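Local coordinates for SCARECROW-LIKE protein 7 (Oryza sativa Japonica Group, PDB 5HYZ) that probably acts as a transcription factor in plant development and abiotic stress resistance, binding DNA in vitro through its GRAS domain and forming a homodimer, at residues D49-S52 with R53-C57; P19-A23 with A24-S28. One frame throughout, in Å; residues are numbered along the deposited sequence.

Contact 1 (D49-S52 with R53-C57)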
loop_
_atom_site.group_PDB
_atom_site.type_symbol
_atom_site.label_atom_id
_atom_site.label_comp_id
_atom_site.label_asym_id
_atom_site.label_seq_id
_atom_site.Cartn_x
_atom_site.Cartn_y
_atom_site.Cartn_z
ATOM N N ASP A 49 -3.258 -26.348 22.420
ATOM C CA ASP A 49 -2.080 -26.179 23.267
ATOM C C ASP A 49 -2.381 -25.355 24.514
ATOM O O ASP A 49 -1.969 -25.692 25.647
ATOM C CB ASP A 49 -0.962 -25.535 22.449
ATOM C CG ASP A 49 0.383 -25.560 23.163
ATOM O OD1 ASP A 49 1.103 -26.564 23.012
ATOM O OD2 ASP A 49 0.708 -24.591 23.882
ATOM N N ALA A 50 -3.086 -24.240 24.311
ATOM C CA ALA A 50 -3.403 -23.400 25.449
ATOM C C ALA A 50 -4.322 -24.151 26.416
ATOM O O ALA A 50 -4.167 -24.011 27.639
ATOM C CB ALA A 50 -4.083 -22.070 24.979
ATOM N N LEU A 51 -5.305 -24.869 25.871
ATOM C CA LEU A 51 -6.230 -25.603 26.745
ATOM C C LEU A 51 -5.446 -26.660 27.570
ATOM O O LEU A 51 -5.653 -26.822 28.793
ATOM C CB LEU A 51 -7.313 -26.236 25.931
ATOM C CG LEU A 51 -8.364 -27.009 26.713
ATOM C CD1 LEU A 51 -8.935 -26.156 27.875
ATOM C CD2 LEU A 51 -9.446 -27.503 25.809
ATOM N N SER A 52 -4.522 -27.355 26.904
ATOM C CA SER A 52 -3.659 -28.295 27.653
ATOM C C SER A 52 -2.921 -27.637 28.770
ATOM O O SER A 52 -2.908 -28.145 29.872
ATOM C CB SER A 52 -2.601 -28.953 26.759
ATOM O OG SER A 52 -3.199 -29.647 25.710
ATOM N N ARG A 53 -2.261 -26.524 28.484
ATOM C CA ARG A 53 -1.537 -25.827 29.539
ATOM C C ARG A 53 -2.436 -25.389 30.694
ATOM O O ARG A 53 -2.064 -25.495 31.862
ATOM C CB ARG A 53 -0.817 -24.599 28.983
ATOM C CG ARG A 53 0.422 -24.899 28.185
ATOM C CD ARG A 53 1.078 -23.592 27.757
ATOM N NE ARG A 53 2.525 -23.723 27.626
ATOM C CZ ARG A 53 3.158 -23.928 26.473
ATOM N NH1 ARG A 53 2.466 -24.026 25.343
ATOM N NH2 ARG A 53 4.483 -24.041 26.448
ATOM N N ARG A 54 -3.619 -24.882 30.362
ATOM C CA ARG A 54 -4.600 -24.541 31.400
ATOM C C ARG A 54 -4.895 -25.749 32.309
ATOM O O ARG A 54 -4.902 -25.635 33.526
ATOM C CB ARG A 54 -5.922 -24.050 30.755
ATOM C CG ARG A 54 -6.920 -23.491 31.790
ATOM C CD ARG A 54 -8.179 -23.060 31.081
ATOM N NE ARG A 54 -9.222 -22.622 32.009
ATOM C CZ ARG A 54 -9.312 -21.424 32.581
ATOM N NH1 ARG A 54 -8.428 -20.466 32.354
ATOM N NH2 ARG A 54 -10.352 -21.169 33.380
ATOM N N LEU A 55 -5.150 -26.895 31.693
ATOM C CA LEU A 55 -5.477 -28.100 32.455
ATOM C C LEU A 55 -4.294 -28.589 33.260
ATOM O O LEU A 55 -4.464 -29.063 34.369
ATOM C CB LEU A 55 -5.976 -29.183 31.510
ATOM C CG LEU A 55 -7.325 -28.800 30.947
ATOM C CD1 LEU A 55 -7.896 -29.844 30.023
ATOM C CD2 LEU A 55 -8.263 -28.504 32.104
ATOM N N ALA A 56 -3.086 -28.431 32.726
ATOM C CA ALA A 56 -1.907 -28.925 33.418
ATOM C C ALA A 56 -1.607 -28.079 34.649
ATOM O O ALA A 56 -1.151 -28.584 35.675
ATOM C CB ALA A 56 -0.714 -28.931 32.480
ATOM N N CYS A 57 -1.846 -26.771 34.563
ATOM C CA CYS A 57 -1.534 -25.931 35.718
ATOM C C CYS A 57 -2.569 -26.056 36.831
ATOM O O CYS A 57 -2.249 -25.854 38.004
ATOM C CB CYS A 57 -1.372 -24.477 35.287
ATOM S SG CYS A 57 0.035 -24.304 34.159
#
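Arg53 meets Asp49 one helical turn back, through both backbone and side chain. Arg53 N donates to Asp49 O (3.0 Å). A chi1 of -75° sets Arg53 CG anti to its own carbonyl carbon and 3.6 Å from Asp49 O; from there the extended chain runs back along the helix toward the aspartate. The guanidinium then presents NH1 at its edge to Asp49 OD2 in an i to i+4 salt bridge, whose modelled separation is too short to be reliable. Asp49 OD2 also receives a weak hydrogen bond from Gln293. At Arg54, Arg54 N bonds to Ala50 O (2.9 Å), but the side chain leaves the shared turn, with CG anti to the backbone N (chi1 -172°), for a salt bridge to Glu300 and a cation-pi contact with Phe251. All this belongs to the last turns of helix 39-57, within the GRAS domain's predicted first leucine repeat, and Ala50 packs here on helix 278-296. Leu55 N continues the ladder to Leu51 O (2.9 Å), and Leu55 CG lies 4.4 Å from Leu51 CD1, joining two leucines on one helix face. Ala56 N donates to Ser52 O (2.9 Å), and Ala56 CB rests 3.5 Å from that same oxygen. Ser52 OG instead bonds back to Ala48 O.

Contact 2 (P19-A23 with A24-S28)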
loop_
_atom_site.group_PDB
_atom_site.type_symbol
_atom_site.label_atom_id
_atom_site.label_comp_id
_atom_site.label_asym_id
_atom_site.label_seq_id
_atom_site.Cartn_x
_atom_site.Cartn_y
_atom_site.Cartn_z
ATOM N N PRO A 19 -17.587 -33.090 35.872
ATOM C CA PRO A 19 -16.908 -34.328 35.464
ATOM C C PRO A 19 -15.515 -33.988 34.929
ATOM O O PRO A 19 -14.522 -34.508 35.421
ATOM C CB PRO A 19 -17.811 -34.902 34.363
ATOM C CG PRO A 19 -19.081 -34.158 34.464
ATOM C CD PRO A 19 -18.787 -32.830 35.056
ATOM N N GLY A 20 -15.441 -33.036 34.005
ATOM C CA GLY A 20 -14.156 -32.615 33.478
ATOM C C GLY A 20 -14.036 -33.116 32.059
ATOM O O GLY A 20 -14.965 -33.699 31.521
ATOM N N LEU A 21 -12.888 -32.859 31.447
ATOM C CA LEU A 21 -12.675 -33.208 30.067
ATOM C C LEU A 21 -11.876 -34.522 30.019
ATOM O O LEU A 21 -10.902 -34.663 30.752
ATOM C CB LEU A 21 -11.905 -32.082 29.359
ATOM C CG LEU A 21 -11.416 -32.282 27.920
ATOM C CD1 LEU A 21 -12.545 -32.566 26.972
ATOM C CD2 LEU A 21 -10.572 -31.042 27.491
ATOM N N ALA A 22 -12.305 -35.440 29.162
ATOM C CA ALA A 22 -11.617 -36.709 28.928
ATOM C C ALA A 22 -10.381 -36.501 28.064
ATOM O O ALA A 22 -10.423 -35.793 27.058
ATOM C CB ALA A 22 -12.559 -37.689 28.254
ATOM N N ALA A 23 -9.295 -37.169 28.413
ATOM C CA ALA A 23 -8.073 -37.074 27.615
ATOM C C ALA A 23 -8.315 -37.488 26.179
ATOM O O ALA A 23 -7.788 -36.861 25.288
ATOM C CB ALA A 23 -6.931 -37.931 28.246
ATOM N N ALA A 24 -9.116 -38.519 25.918
ATOM C CA ALA A 24 -9.359 -38.933 24.529
ATOM C C ALA A 24 -9.905 -37.815 23.623
ATOM O O ALA A 24 -9.576 -37.738 22.432
ATOM C CB ALA A 24 -10.333 -40.128 24.484
ATOM N N GLU A 25 -10.768 -36.973 24.184
ATOM C CA GLU A 25 -11.366 -35.875 23.410
ATOM C C GLU A 25 -10.319 -34.833 23.015
ATOM O O GLU A 25 -10.205 -34.439 21.832
ATOM C CB GLU A 25 -12.496 -35.201 24.214
ATOM C CG GLU A 25 -13.767 -36.036 24.342
ATOM C CD GLU A 25 -13.967 -37.025 23.197
ATOM O OE1 GLU A 25 -14.242 -36.577 22.043
ATOM O OE2 GLU A 25 -13.845 -38.259 23.456
ATOM N N LEU A 26 -9.547 -34.402 24.007
ATOM C CA LEU A 26 -8.525 -33.400 23.725
ATOM C C LEU A 26 -7.445 -33.989 22.821
ATOM O O LEU A 26 -6.984 -33.334 21.916
ATOM C CB LEU A 26 -7.921 -32.861 25.026
ATOM C CG LEU A 26 -6.872 -31.757 24.864
ATOM C CD1 LEU A 26 -7.424 -30.647 23.938
ATOM C CD2 LEU A 26 -6.469 -31.256 26.215
ATOM N N ALA A 27 -7.072 -35.256 23.051
ATOM C CA ALA A 27 -6.083 -35.937 22.209
ATOM C C ALA A 27 -6.533 -36.032 20.760
ATOM O O ALA A 27 -5.742 -35.891 19.845
ATOM C CB ALA A 27 -5.781 -37.374 22.766
ATOM N N SER A 28 -7.808 -36.288 20.534
ATOM C CA SER A 28 -8.310 -36.306 19.170
ATOM C C SER A 28 -8.171 -34.943 18.480
ATOM O O SER A 28 -7.779 -34.856 17.291
ATOM C CB SER A 28 -9.787 -36.727 19.155
ATOM O OG SER A 28 -9.939 -38.019 19.698
#
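Leu21 reaches from the loop to the first turn of helix 23-32 and divides its two methyl groups between neighbouring residues. Leu21 CD1 meets Glu25 CB at 3.8 Å, while Leu21 CD2 approaches Leu26 CB at 4.1 Å, the two leucine side chains crossing at about a right angle. A chi1 of 173°, with CG anti to the backbone N and beside the carbonyl carbon, turns both Leu21 methyls to the helix start, although the bond to CB does not itself point there. This apolar patch is the closer-packed part of the contact. Ala22 occupies the N-cap position, and its O is approached by two donors, both in weak bonds: Glu25 N at 3.1 Å from Ala22 O with a bent angle of 130°, and Leu26 N at 3.5 Å but nearly straight. The first firm rung is Ala27 N to Ala23 O, 2.8 Å. The solvent side is looser, lined by the small side chains of Ala23, Ala24 and Ala27. There Ser28 OG turns back to Ala24 O (2.8 Å), which also accepts from Ser28 N on the opposite face of its carbonyl plane. Inward, Leu21 faces helices 3-16 and 39-57, and Leu26 also faces the latter helix.

How the contacts relate
Contact 2 comes first along the chain, covering the loop after helix 3-16 and the start of helix 23-32; contact 1 follows near the end of helix 39-57, the next helix. Their centres are 12 Å apart, and they touch directly. Leu21 CD2 packs against Leu55 CD1 at 3.9 Å, while Leu26 CD2 comes within 3.7 Å of Ser52 OG. Both lie on the same side of the chain's centre, in the N-terminal helices of the GRAS domain and away from its central sheet. The loop and first turn of one helix thus pack against the end of the next, largely through leucines of the predicted leucine repeat I, with Ser52 also in the interface.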